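Local coordinates for protein ethanolamine kinase Pv091845 (Plasmodium vivax, PDB 2QG7) that probably phosphorylates ethanolamine with ATP, the first step in making phosphatidylethanolamine from ethanolamine, at residues K92-H97 with Y136-Y141; E181-Y186 with S348-E353; N248-K253 with A259-L264; K265-D270 with Y441-L446. All blocks are in the same frame, centred on the assembly; numbering follows the deposited sequence.

How the interactions relate
The four contacts are spread over a two-lobed kinase fold; interactions 3 and 4 lie on the same side of the chain's centre, and interaction 2 on the opposite side. Interaction 1 joins helix 84-98 to the five-stranded N-terminal sheet. Interaction 2, its centre about 17 Å from that of interaction 1, lies where the chain leaves this sheet and meets strand 347-349, and the two touch through Arg139 and Asp351. Interactions 3 and 4, centres about 11 Å apart, belong to the mainly helical C-terminal region and both reach the second subunit; interactions 1 and 4 have centres about 38 Å apart. Interactions 1, 3 and 4 follow in series, whereas interaction 2 spans interaction 3 and crosses interaction 4.

Interaction 1 (K92-H97 with Y136-Y141)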
# COMPACT_ATOMS: atom_id res chain seq x y z
N LYS D 92 18.88 27.44 -20.22
CA LYS D 92 19.36 28.47 -21.15
C LYS D 92 20.69 28.08 -21.76
O LYS D 92 20.95 28.43 -22.91
CB LYS D 92 19.56 29.80 -20.43
CG LYS D 92 18.33 30.66 -20.27
CD LYS D 92 18.62 31.84 -19.35
CE LYS D 92 19.33 32.96 -20.09
NZ LYS D 92 19.46 34.17 -19.22
N TYR D 93 21.54 27.43 -20.98
CA TYR D 93 22.87 27.00 -21.43
C TYR D 93 22.79 25.75 -22.32
O TYR D 93 23.62 25.58 -23.23
CB TYR D 93 23.80 26.71 -20.25
CG TYR D 93 24.02 27.85 -19.30
CD1 TYR D 93 23.91 29.19 -19.72
CD2 TYR D 93 24.38 27.61 -17.97
CE1 TYR D 93 24.11 30.25 -18.84
CE2 TYR D 93 24.58 28.66 -17.07
CZ TYR D 93 24.45 29.98 -17.51
OH TYR D 93 24.66 31.02 -16.64
N VAL D 94 21.82 24.88 -22.03
CA VAL D 94 21.52 23.73 -22.88
C VAL D 94 21.19 24.25 -24.27
O VAL D 94 21.78 23.79 -25.26
CB VAL D 94 20.39 22.82 -22.30
CG1 VAL D 94 19.93 21.78 -23.32
CG2 VAL D 94 20.87 22.09 -21.01
N MET D 95 20.31 25.24 -24.33
CA MET D 95 19.91 25.85 -25.60
C MET D 95 21.02 26.66 -26.28
O MET D 95 21.04 26.82 -27.51
CB MET D 95 18.65 26.73 -25.40
CG MET D 95 17.35 25.94 -25.05
SD MET D 95 16.99 24.44 -26.03
CE MET D 95 16.85 25.06 -27.77
N LEU D 96 21.93 27.20 -25.48
CA LEU D 96 22.98 28.04 -26.02
C LEU D 96 24.11 27.22 -26.65
O LEU D 96 24.63 27.59 -27.71
CB LEU D 96 23.52 28.99 -24.93
CG LEU D 96 24.68 29.97 -25.22
CD1 LEU D 96 24.32 31.07 -26.24
CD2 LEU D 96 25.14 30.58 -23.92
N HIS D 97 24.47 26.11 -26.01
CA HIS D 97 25.58 25.27 -26.45
C HIS D 97 25.07 24.08 -27.26
O HIS D 97 25.40 23.94 -28.45
CB HIS D 97 26.41 24.79 -25.23
CG HIS D 97 27.54 23.87 -25.59
ND1 HIS D 97 27.75 22.67 -24.94
CD2 HIS D 97 28.50 23.97 -26.54
CE1 HIS D 97 28.80 22.06 -25.47
NE2 HIS D 97 29.28 22.83 -26.44
N TYR D 136 10.44 23.40 -28.26
CA TYR D 136 11.36 22.27 -28.02
C TYR D 136 11.12 21.72 -26.63
O TYR D 136 10.32 22.26 -25.87
CB TYR D 136 12.83 22.70 -28.20
CG TYR D 136 13.11 23.36 -29.55
CD1 TYR D 136 13.02 24.76 -29.71
CD2 TYR D 136 13.46 22.60 -30.67
CE1 TYR D 136 13.26 25.35 -30.95
CE2 TYR D 136 13.70 23.19 -31.90
CZ TYR D 136 13.60 24.56 -32.04
OH TYR D 136 13.85 25.13 -33.26
N LEU D 137 11.79 20.61 -26.31
CA LEU D 137 11.65 19.96 -25.01
C LEU D 137 13.04 19.56 -24.51
O LEU D 137 13.84 18.98 -25.27
CB LEU D 137 10.74 18.72 -25.14
CG LEU D 137 10.30 17.95 -23.90
CD1 LEU D 137 9.36 18.80 -23.06
CD2 LEU D 137 9.61 16.64 -24.28
N ILE D 138 13.33 19.89 -23.25
CA ILE D 138 14.57 19.44 -22.66
C ILE D 138 14.27 18.33 -21.68
O ILE D 138 13.40 18.46 -20.81
CB ILE D 138 15.38 20.58 -21.99
CG1 ILE D 138 15.69 21.69 -22.99
CG2 ILE D 138 16.67 20.03 -21.38
CD1 ILE D 138 16.39 22.89 -22.37
N ARG D 139 15.00 17.22 -21.84
CA ARG D 139 14.88 16.10 -20.95
C ARG D 139 16.21 15.91 -20.24
O ARG D 139 17.25 15.70 -20.88
CB ARG D 139 14.47 14.84 -21.72
CG ARG D 139 14.12 13.66 -20.85
CD ARG D 139 13.99 12.40 -21.66
NE ARG D 139 12.84 12.43 -22.56
CZ ARG D 139 11.58 12.16 -22.21
NH1 ARG D 139 10.62 12.22 -23.12
NH2 ARG D 139 11.27 11.83 -20.95
N LEU D 140 16.15 16.00 -18.92
CA LEU D 140 17.31 15.87 -18.07
C LEU D 140 17.16 14.59 -17.27
O LEU D 140 16.16 14.39 -16.58
CB LEU D 140 17.45 17.08 -17.14
CG LEU D 140 17.66 18.46 -17.80
CD1 LEU D 140 17.61 19.54 -16.76
CD2 LEU D 140 19.00 18.54 -18.52
N TYR D 141 18.15 13.71 -17.40
CA TYR D 141 18.11 12.40 -16.75
C TYR D 141 18.38 12.49 -15.25
O TYR D 141 19.11 13.40 -14.80
CB TYR D 141 19.12 11.43 -17.40
CG TYR D 141 19.15 11.40 -18.92
CD1 TYR D 141 17.98 11.54 -19.68
CD2 TYR D 141 20.37 11.20 -19.60
CE1 TYR D 141 18.02 11.51 -21.06
CE2 TYR D 141 20.42 11.15 -20.98
CZ TYR D 141 19.24 11.31 -21.71
OH TYR D 141 19.27 11.27 -23.09
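Val94 and Ile138 form the tightest point of this helix-on-sheet contact, Val94 CG1 lying 3.8 Å from Ile138 CD1. The two side chains run side by side, pointing opposite ways. With its CG1 anti to the backbone N (chi1 170°), Val94 lays that methyl against the end of the isoleucine, and Val94 CB comes within 4.0 Å of the same Ile138 CD1. Ile138 is extended beyond CB, with chi2 at 176°, which carries CD1 furthest toward the helix, with CG2 behind it near Val94 CG1. Branched residues suit both places: their short, stiff side chains fill the space between two backbones whose local axes approach to 10.3 Å. Val94 is also closed in by Leu73 of helix 65-75 and Ile179 of strand 177-181.

Met95 leads from this buried centre to the looser side. Its flexible chain bends at both chi2 and chi3, bringing SD across Ile138 to 4.0 Å from Ile138 CD1 and leaving the terminal methyl beside Tyr136. There the fit is slacker, with Met95 CE 4.3 Å from Tyr136 CD1 at an oblique approach to the ring. Tyr136 is partly exposed, and an amphipathic aromatic suits this border.

No hydrogen bond crosses the contact; strand 136-141 instead pairs by its backbone with strands 122-128 and 177-181. Helix 84-98 is an N-terminal helix packed on the sheet, its local axis at 113° to that of the central strand, and the five-stranded antiparallel sheet beneath it is characteristic of the N-terminal lobe of the protein-kinase-like fold.

Interaction 2 (E181-Y186 with S348-E353)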
# COMPACT_ATOMS: atom_id res chain seq x y z
N GLU D 181 11.87 17.06 -29.80
CA GLU D 181 10.73 17.72 -30.42
C GLU D 181 9.57 17.73 -29.46
O GLU D 181 9.20 16.68 -28.90
CB GLU D 181 10.33 16.97 -31.69
CG GLU D 181 9.44 17.72 -32.64
CD GLU D 181 9.02 16.89 -33.87
OE1 GLU D 181 7.80 16.88 -34.16
OE2 GLU D 181 9.89 16.27 -34.55
N PHE D 182 8.99 18.91 -29.28
CA PHE D 182 7.81 19.05 -28.45
C PHE D 182 6.60 18.52 -29.18
O PHE D 182 6.41 18.76 -30.39
CB PHE D 182 7.61 20.51 -28.05
CG PHE D 182 6.35 20.75 -27.25
CD1 PHE D 182 6.30 20.47 -25.88
CD2 PHE D 182 5.22 21.28 -27.87
CE1 PHE D 182 5.12 20.70 -25.15
CE2 PHE D 182 4.05 21.52 -27.15
CZ PHE D 182 4.00 21.23 -25.78
N MET D 183 5.78 17.77 -28.45
CA MET D 183 4.50 17.32 -28.96
C MET D 183 3.38 17.80 -28.04
O MET D 183 3.40 17.56 -26.83
CB MET D 183 4.51 15.80 -29.08
CG MET D 183 3.27 15.20 -29.77
SD MET D 183 3.19 13.38 -29.61
CE MET D 183 3.20 13.19 -27.82
N ASP D 184 2.40 18.49 -28.61
CA ASP D 184 1.23 18.95 -27.86
C ASP D 184 0.28 17.77 -27.54
O ASP D 184 0.33 16.73 -28.20
CB ASP D 184 0.49 20.01 -28.68
CG ASP D 184 0.20 21.28 -27.88
OD1 ASP D 184 -0.32 21.17 -26.73
OD2 ASP D 184 0.51 22.38 -28.42
N GLY D 185 -0.57 17.96 -26.53
CA GLY D 185 -1.52 16.94 -26.10
C GLY D 185 -1.50 16.74 -24.59
O GLY D 185 -0.69 17.33 -23.89
N TYR D 186 -2.40 15.90 -24.09
CA TYR D 186 -2.47 15.67 -22.65
C TYR D 186 -2.29 14.19 -22.30
O TYR D 186 -2.67 13.29 -23.08
CB TYR D 186 -3.76 16.25 -22.08
CG TYR D 186 -5.00 15.48 -22.44
CD1 TYR D 186 -5.70 15.77 -23.61
CD2 TYR D 186 -5.45 14.42 -21.62
CE1 TYR D 186 -6.87 15.05 -23.95
CE2 TYR D 186 -6.57 13.68 -21.97
CZ TYR D 186 -7.29 14.02 -23.12
OH TYR D 186 -8.41 13.32 -23.47
N SER D 348 -0.72 8.73 -29.13
CA SER D 348 0.67 8.36 -29.33
C SER D 348 1.37 8.07 -28.00
O SER D 348 0.91 8.49 -26.95
CB SER D 348 1.41 9.42 -30.13
OG SER D 348 1.36 10.65 -29.46
N PHE D 349 2.48 7.34 -28.06
CA PHE D 349 3.24 6.99 -26.88
C PHE D 349 4.50 7.85 -26.75
O PHE D 349 5.08 8.28 -27.74
CB PHE D 349 3.62 5.49 -26.90
CG PHE D 349 2.44 4.58 -27.12
CD1 PHE D 349 1.18 4.88 -26.60
CD2 PHE D 349 2.58 3.39 -27.84
CE1 PHE D 349 0.10 4.04 -26.82
CE2 PHE D 349 1.50 2.56 -28.02
CZ PHE D 349 0.28 2.89 -27.52
N ILE D 350 4.92 8.05 -25.51
CA ILE D 350 6.15 8.79 -25.15
C ILE D 350 6.96 7.96 -24.17
O ILE D 350 6.50 6.94 -23.67
CB ILE D 350 5.86 10.24 -24.50
CG1 ILE D 350 4.96 10.14 -23.25
CG2 ILE D 350 5.30 11.25 -25.51
CD1 ILE D 350 5.13 11.30 -22.27
N ASP D 351 8.18 8.40 -23.92
CA ASP D 351 9.08 7.80 -22.95
C ASP D 351 9.45 6.34 -23.22
O ASP D 351 8.97 5.40 -22.56
CB ASP D 351 8.58 8.06 -21.53
CG ASP D 351 9.72 8.25 -20.54
OD1 ASP D 351 10.91 7.88 -20.84
OD2 ASP D 351 9.41 8.77 -19.43
N PHE D 352 10.34 6.16 -24.18
CA PHE D 352 10.76 4.84 -24.65
C PHE D 352 12.09 4.43 -24.04
O PHE D 352 12.91 3.78 -24.70
CB PHE D 352 10.90 4.87 -26.18
CG PHE D 352 9.62 5.21 -26.90
CD1 PHE D 352 9.33 6.53 -27.22
CD2 PHE D 352 8.72 4.22 -27.23
CE1 PHE D 352 8.12 6.86 -27.87
CE2 PHE D 352 7.54 4.52 -27.87
CZ PHE D 352 7.23 5.85 -28.18
N GLU D 353 12.30 4.82 -22.78
CA GLU D 353 13.55 4.48 -22.07
C GLU D 353 13.68 3.00 -21.72
O GLU D 353 14.78 2.54 -21.49
CB GLU D 353 13.78 5.35 -20.83
CG GLU D 353 12.66 5.37 -19.78
CD GLU D 353 12.92 6.44 -18.67
OE1 GLU D 353 12.28 6.39 -17.55
OE2 GLU D 353 13.77 7.35 -18.93
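Met183 and Ile350 are the closest residues along the two backbones, with Met183 CA 9.5 Å from Ile350 CA, too wide a gap for strand pairing, so the contact belongs to side chains alone. Met183 spans most of it. A chi1 of -173° points CG directly away from the backbone N and chi2 is also extended, so that the unbranched chain runs straight out before turning at chi3, which swings CE alongside the other segment. Its sulfur comes 3.3 Å from the hydroxyl, Met183 SD to Ser348 OG, and Met183 CE lies 3.5 Å from the same Ser348 OG. Met183 CE then rests 3.7 Å from Ile350 CG2, the two side chains crossing obliquely. A long, pliable thioether suits the place, since one chain can meet both a small hydroxyl and a branched hydrocarbon.

Beyond Met183 the linker runs on in extended form through Gly185, whose phi of 132° would push a side chain against the preceding carbonyl O; Gly185 N makes a weak bond of 3.2 Å to Asp184 OD1. Such a connection between lobes resembles the kinase hinge, and Ile350 immediately precedes Asp351 of the Asp-Phe-Glu sequence, so the contact probably borders the nucleotide cleft.

Ile303 of strand 302-304 touches both Met183 and Ile350, while Phe349 packs against helix 196-210. The linker itself leads from strand 177-181 to strand 186-187, which pairs with strand 302-304, the neighbour of strand 347-349.

Interaction 3 (N248-K253 with A259-L264)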
# COMPACT_ATOMS: atom_id res chain seq x y z
N ASN D 248 20.35 -8.88 -4.93
CA ASN D 248 20.88 -9.98 -4.11
C ASN D 248 22.31 -9.70 -3.60
O ASN D 248 22.66 -10.07 -2.50
CB ASN D 248 20.85 -11.29 -4.88
CG ASN D 248 21.07 -12.51 -4.00
OD1 ASN D 248 21.85 -13.40 -4.33
ND2 ASN D 248 20.34 -12.58 -2.90
N GLU D 249 23.11 -9.05 -4.42
CA GLU D 249 24.46 -8.67 -4.03
C GLU D 249 24.41 -7.49 -3.05
O GLU D 249 25.34 -7.27 -2.28
CB GLU D 249 25.35 -8.37 -5.26
CG GLU D 249 25.77 -9.62 -6.05
CD GLU D 249 26.12 -9.32 -7.54
OE1 GLU D 249 27.01 -8.44 -7.77
OE2 GLU D 249 25.53 -9.96 -8.48
N GLU D 250 23.31 -6.74 -3.07
CA GLU D 250 23.10 -5.70 -2.07
C GLU D 250 22.56 -6.29 -0.74
O GLU D 250 22.95 -5.85 0.36
CB GLU D 250 22.16 -4.61 -2.63
CG GLU D 250 21.96 -3.43 -1.71
CD GLU D 250 23.15 -2.47 -1.67
OE1 GLU D 250 24.02 -2.57 -2.57
OE2 GLU D 250 23.21 -1.59 -0.77
N ARG D 251 21.69 -7.30 -0.85
CA ARG D 251 21.11 -8.00 0.30
C ARG D 251 22.21 -8.69 1.11
O ARG D 251 22.06 -8.92 2.30
CB ARG D 251 20.15 -9.07 -0.21
CG ARG D 251 19.17 -9.57 0.81
CD ARG D 251 18.70 -11.00 0.55
NE ARG D 251 17.93 -11.42 1.73
CZ ARG D 251 17.60 -12.67 2.08
NH1 ARG D 251 17.94 -13.72 1.33
NH2 ARG D 251 16.91 -12.86 3.20
N LYS D 252 23.31 -9.03 0.44
CA LYS D 252 24.42 -9.76 1.05
C LYS D 252 25.23 -8.93 2.04
O LYS D 252 25.75 -9.47 3.01
CB LYS D 252 25.34 -10.32 -0.04
CG LYS D 252 24.84 -11.62 -0.67
CD LYS D 252 25.95 -12.23 -1.55
CE LYS D 252 25.58 -13.60 -2.10
NZ LYS D 252 24.54 -13.52 -3.18
N LYS D 253 25.35 -7.63 1.79
CA LYS D 253 26.05 -6.71 2.68
C LYS D 253 25.39 -6.64 4.04
O LYS D 253 24.15 -6.60 4.16
CB LYS D 253 26.09 -5.31 2.08
CG LYS D 253 26.87 -5.26 0.78
CD LYS D 253 26.77 -3.92 0.10
CE LYS D 253 27.43 -4.00 -1.27
NZ LYS D 253 27.17 -2.74 -2.06
N ALA D 259 19.34 1.11 7.83
CA ALA D 259 19.69 1.24 6.42
C ALA D 259 18.53 0.90 5.48
O ALA D 259 17.63 0.10 5.81
CB ALA D 259 20.89 0.37 6.10
N LYS D 260 18.56 1.52 4.31
CA LYS D 260 17.57 1.28 3.23
C LYS D 260 17.46 -0.16 2.78
O LYS D 260 16.37 -0.61 2.45
CB LYS D 260 17.87 2.15 2.03
CG LYS D 260 17.66 3.61 2.27
CD LYS D 260 18.05 4.33 0.99
CE LYS D 260 18.28 5.80 1.23
NZ LYS D 260 19.63 5.96 1.86
N ALA D 261 18.57 -0.89 2.78
CA ALA D 261 18.62 -2.28 2.34
C ALA D 261 18.00 -3.33 3.28
O ALA D 261 17.98 -4.51 2.93
CB ALA D 261 20.04 -2.65 2.02
N ASN D 262 17.50 -2.92 4.45
CA ASN D 262 16.92 -3.85 5.43
C ASN D 262 15.63 -4.52 4.97
O ASN D 262 15.28 -5.59 5.47
CB ASN D 262 16.69 -3.16 6.78
CG ASN D 262 17.96 -3.02 7.60
OD1 ASN D 262 18.73 -3.95 7.75
ND2 ASN D 262 18.17 -1.84 8.13
N ILE D 263 14.91 -3.87 4.04
CA ILE D 263 13.71 -4.44 3.39
C ILE D 263 14.03 -5.67 2.54
O ILE D 263 13.22 -6.59 2.41
CB ILE D 263 12.94 -3.35 2.55
CG1 ILE D 263 11.56 -3.86 2.10
CG2 ILE D 263 13.80 -2.82 1.36
CD1 ILE D 263 10.72 -4.52 3.26
N LEU D 264 15.25 -5.73 2.00
CA LEU D 264 15.64 -6.83 1.16
C LEU D 264 15.82 -8.11 1.95
O LEU D 264 15.62 -9.21 1.43
CB LEU D 264 16.95 -6.50 0.42
CG LEU D 264 17.02 -5.21 -0.40
CD1 LEU D 264 18.33 -5.22 -1.14
CD2 LEU D 264 15.84 -5.02 -1.37
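Leu264 is the residue most deeply covered here, and lies against the side chains of Arg251 and Glu250 on the last turn of helix 236-251. Leu264 CD1 is 4.1 Å from Glu250 CG, and Leu264 CB 3.8 Å from Arg251 CG. A leucine suits the spot because one branch, CD1, reaches the helix while CB packs on the arginine stem; Met430 of helix 413-430 packs on it as well.

Arg251 uses its aliphatic stem as packing surface. A chi1 near -161° turns CG away from the backbone N, and the chain stays extended to NE, passing alongside Leu264 with the two side chains heading in contrary senses. This course carries Arg251 NE to 3.2 Å from Leu264 O, at an oblique approach to the guanidinium group. The charged end has firmer partners beyond: NH2 bonds to Lys265 O and forms a salt bridge with Asp268 of the second subunit. One side chain thus serves both the turn and the dimer interface.

Glu250 lays its CB and CG against Leu264 CD1 and also meets Ala261, Glu250 CG to Ala261 CB being 4.3 Å; the small alanine leaves a light contact. A bend at chi2 (76°) turns the carboxylate aside, where Lys253 NZ forms a salt bridge of 3.2 Å to Glu250 OE1, meeting it from above the carboxylate plane.

The chain returns through a type I beta turn at Ala259 to Asn262 into the short helix 262-265. The whole is a reversal between helix 236-251 and a short, weakly bonded helix, joined by a brief loop, in the mainly helical C-terminal lobe at the subunit interface.

Interaction 4 (K265-D270 with Y441-L446); sequences KLIDFD and YGMTRL
The apolar contacts converge on one methyl, Ile267 CD1. Ile267 and Met443 reach toward each other tip to tip, with CD1 3.9 Å from Met443 SD; bends at chi2 and chi3 (-58° and -66°) curl the methionine round so that its sulfur faces the isoleucine. Leu446, one turn further along the helix, crosses Ile267 at about a right angle, its CD1 4.1 Å from Ile267 CD1. The methyl of a beta-branched isoleucine meets a flexible thioether and a leucine methyl, all suited to a buried seam, and Leu426 of helix 413-430 packs on both Ile267 and Leu446. In the mainly helical C-terminal lobe of this kinase fold, the contact sets the linker between helices 262-265 and 269-284 against helix 438-448.

Polar interactions stay within each segment or lead outward. Asp268 is the N-cap of helix 269-284, its OD1 accepting a weak bond of 3.4 Å from Asp270 N. On helix 438-448, Arg445 NH2 donates to Tyr441 OH at 2.9 Å, while Arg445 CG lies over one face of the Tyr441 ring, toward its rim; Arg445 NE bonds to His418 ND1. Backbone hydrogen bonds from Leu266 and Asp268 reach the second subunit, whose Leu266 packs on Ile267.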
# COMPACT_ATOMS: atom_id res chain seq x y z
N LYS D 265 16.24 -7.97 3.20
CA LYS D 265 16.55 -9.09 4.08
C LYS D 265 15.30 -9.81 4.51
O LYS D 265 15.32 -10.98 4.75
CB LYS D 265 17.35 -8.59 5.26
CG LYS D 265 18.71 -8.03 4.80
CD LYS D 265 19.65 -7.65 5.93
CE LYS D 265 21.03 -7.24 5.41
NZ LYS D 265 21.95 -6.93 6.61
N LEU D 266 14.20 -9.10 4.56
CA LEU D 266 12.91 -9.69 4.86
C LEU D 266 12.36 -10.60 3.71
O LEU D 266 11.47 -11.43 3.93
CB LEU D 266 11.93 -8.56 5.20
CG LEU D 266 10.54 -8.93 5.75
CD1 LEU D 266 10.61 -9.65 7.14
CD2 LEU D 266 9.70 -7.64 5.82
N ILE D 267 12.91 -10.44 2.50
CA ILE D 267 12.50 -11.22 1.34
C ILE D 267 13.38 -12.44 1.23
O ILE D 267 14.61 -12.32 1.25
CB ILE D 267 12.58 -10.39 -0.00
CG1 ILE D 267 11.72 -9.12 0.07
CG2 ILE D 267 12.09 -11.25 -1.17
CD1 ILE D 267 12.19 -8.03 -0.85
N ASP D 268 12.76 -13.62 1.08
CA ASP D 268 13.54 -14.85 0.84
C ASP D 268 13.95 -14.93 -0.63
O ASP D 268 13.12 -15.18 -1.51
CB ASP D 268 12.74 -16.10 1.24
CG ASP D 268 13.62 -17.35 1.40
OD1 ASP D 268 14.80 -17.33 1.02
OD2 ASP D 268 13.13 -18.37 1.92
N PHE D 269 15.21 -14.62 -0.88
CA PHE D 269 15.71 -14.53 -2.26
C PHE D 269 15.85 -15.89 -2.96
O PHE D 269 15.79 -15.93 -4.18
CB PHE D 269 17.01 -13.74 -2.33
CG PHE D 269 16.82 -12.27 -2.68
CD1 PHE D 269 16.08 -11.41 -1.83
CD2 PHE D 269 17.38 -11.75 -3.83
CE1 PHE D 269 15.91 -10.07 -2.14
CE2 PHE D 269 17.21 -10.41 -4.17
CZ PHE D 269 16.48 -9.56 -3.33
N ASP D 270 15.98 -16.97 -2.19
CA ASP D 270 16.01 -18.32 -2.75
C ASP D 270 14.65 -18.68 -3.33
O ASP D 270 14.58 -19.33 -4.39
CB ASP D 270 16.42 -19.36 -1.71
CG ASP D 270 17.85 -19.14 -1.20
OD1 ASP D 270 18.80 -19.13 -2.03
OD2 ASP D 270 18.05 -18.96 0.03
N TYR D 441 6.11 0.78 -2.97
CA TYR D 441 5.58 0.48 -4.28
C TYR D 441 6.18 -0.82 -4.77
O TYR D 441 5.45 -1.62 -5.33
CB TYR D 441 5.84 1.60 -5.30
CG TYR D 441 5.34 1.27 -6.69
CD1 TYR D 441 3.99 1.34 -7.00
CD2 TYR D 441 6.23 0.86 -7.70
CE1 TYR D 441 3.53 1.03 -8.26
CE2 TYR D 441 5.77 0.54 -8.96
CZ TYR D 441 4.42 0.65 -9.24
OH TYR D 441 3.95 0.33 -10.52
N GLY D 442 7.47 -1.02 -4.54
CA GLY D 442 8.20 -2.27 -4.88
C GLY D 442 7.64 -3.51 -4.21
O GLY D 442 7.49 -4.57 -4.84
N MET D 443 7.31 -3.37 -2.93
CA MET D 443 6.81 -4.45 -2.09
C MET D 443 5.38 -4.78 -2.42
O MET D 443 5.01 -5.92 -2.35
CB MET D 443 6.92 -4.08 -0.58
CG MET D 443 8.34 -4.02 -0.07
SD MET D 443 9.22 -5.60 -0.32
CE MET D 443 8.30 -6.72 0.76
N THR D 444 4.59 -3.77 -2.75
CA THR D 444 3.24 -3.95 -3.22
C THR D 444 3.18 -4.72 -4.56
O THR D 444 2.31 -5.60 -4.70
CB THR D 444 2.49 -2.60 -3.38
OG1 THR D 444 2.63 -1.84 -2.17
CG2 THR D 444 1.01 -2.81 -3.68
N ARG D 445 4.07 -4.39 -5.51
CA ARG D 445 4.18 -5.15 -6.77
C ARG D 445 4.59 -6.60 -6.53
O ARG D 445 4.00 -7.48 -7.11
CB ARG D 445 5.14 -4.52 -7.81
CG ARG D 445 4.80 -3.14 -8.28
CD ARG D 445 3.38 -3.01 -8.79
NE ARG D 445 3.14 -3.90 -9.95
CZ ARG D 445 3.37 -3.57 -11.22
NH1 ARG D 445 3.09 -4.46 -12.15
NH2 ARG D 445 3.86 -2.38 -11.58
N LEU D 446 5.61 -6.82 -5.69
CA LEU D 446 6.05 -8.16 -5.33
C LEU D 446 5.00 -8.96 -4.61
O LEU D 446 4.95 -10.17 -4.80
CB LEU D 446 7.31 -8.12 -4.48
CG LEU D 446 8.62 -7.83 -5.22
CD1 LEU D 446 9.83 -7.94 -4.26
CD2 LEU D 446 8.86 -8.71 -6.48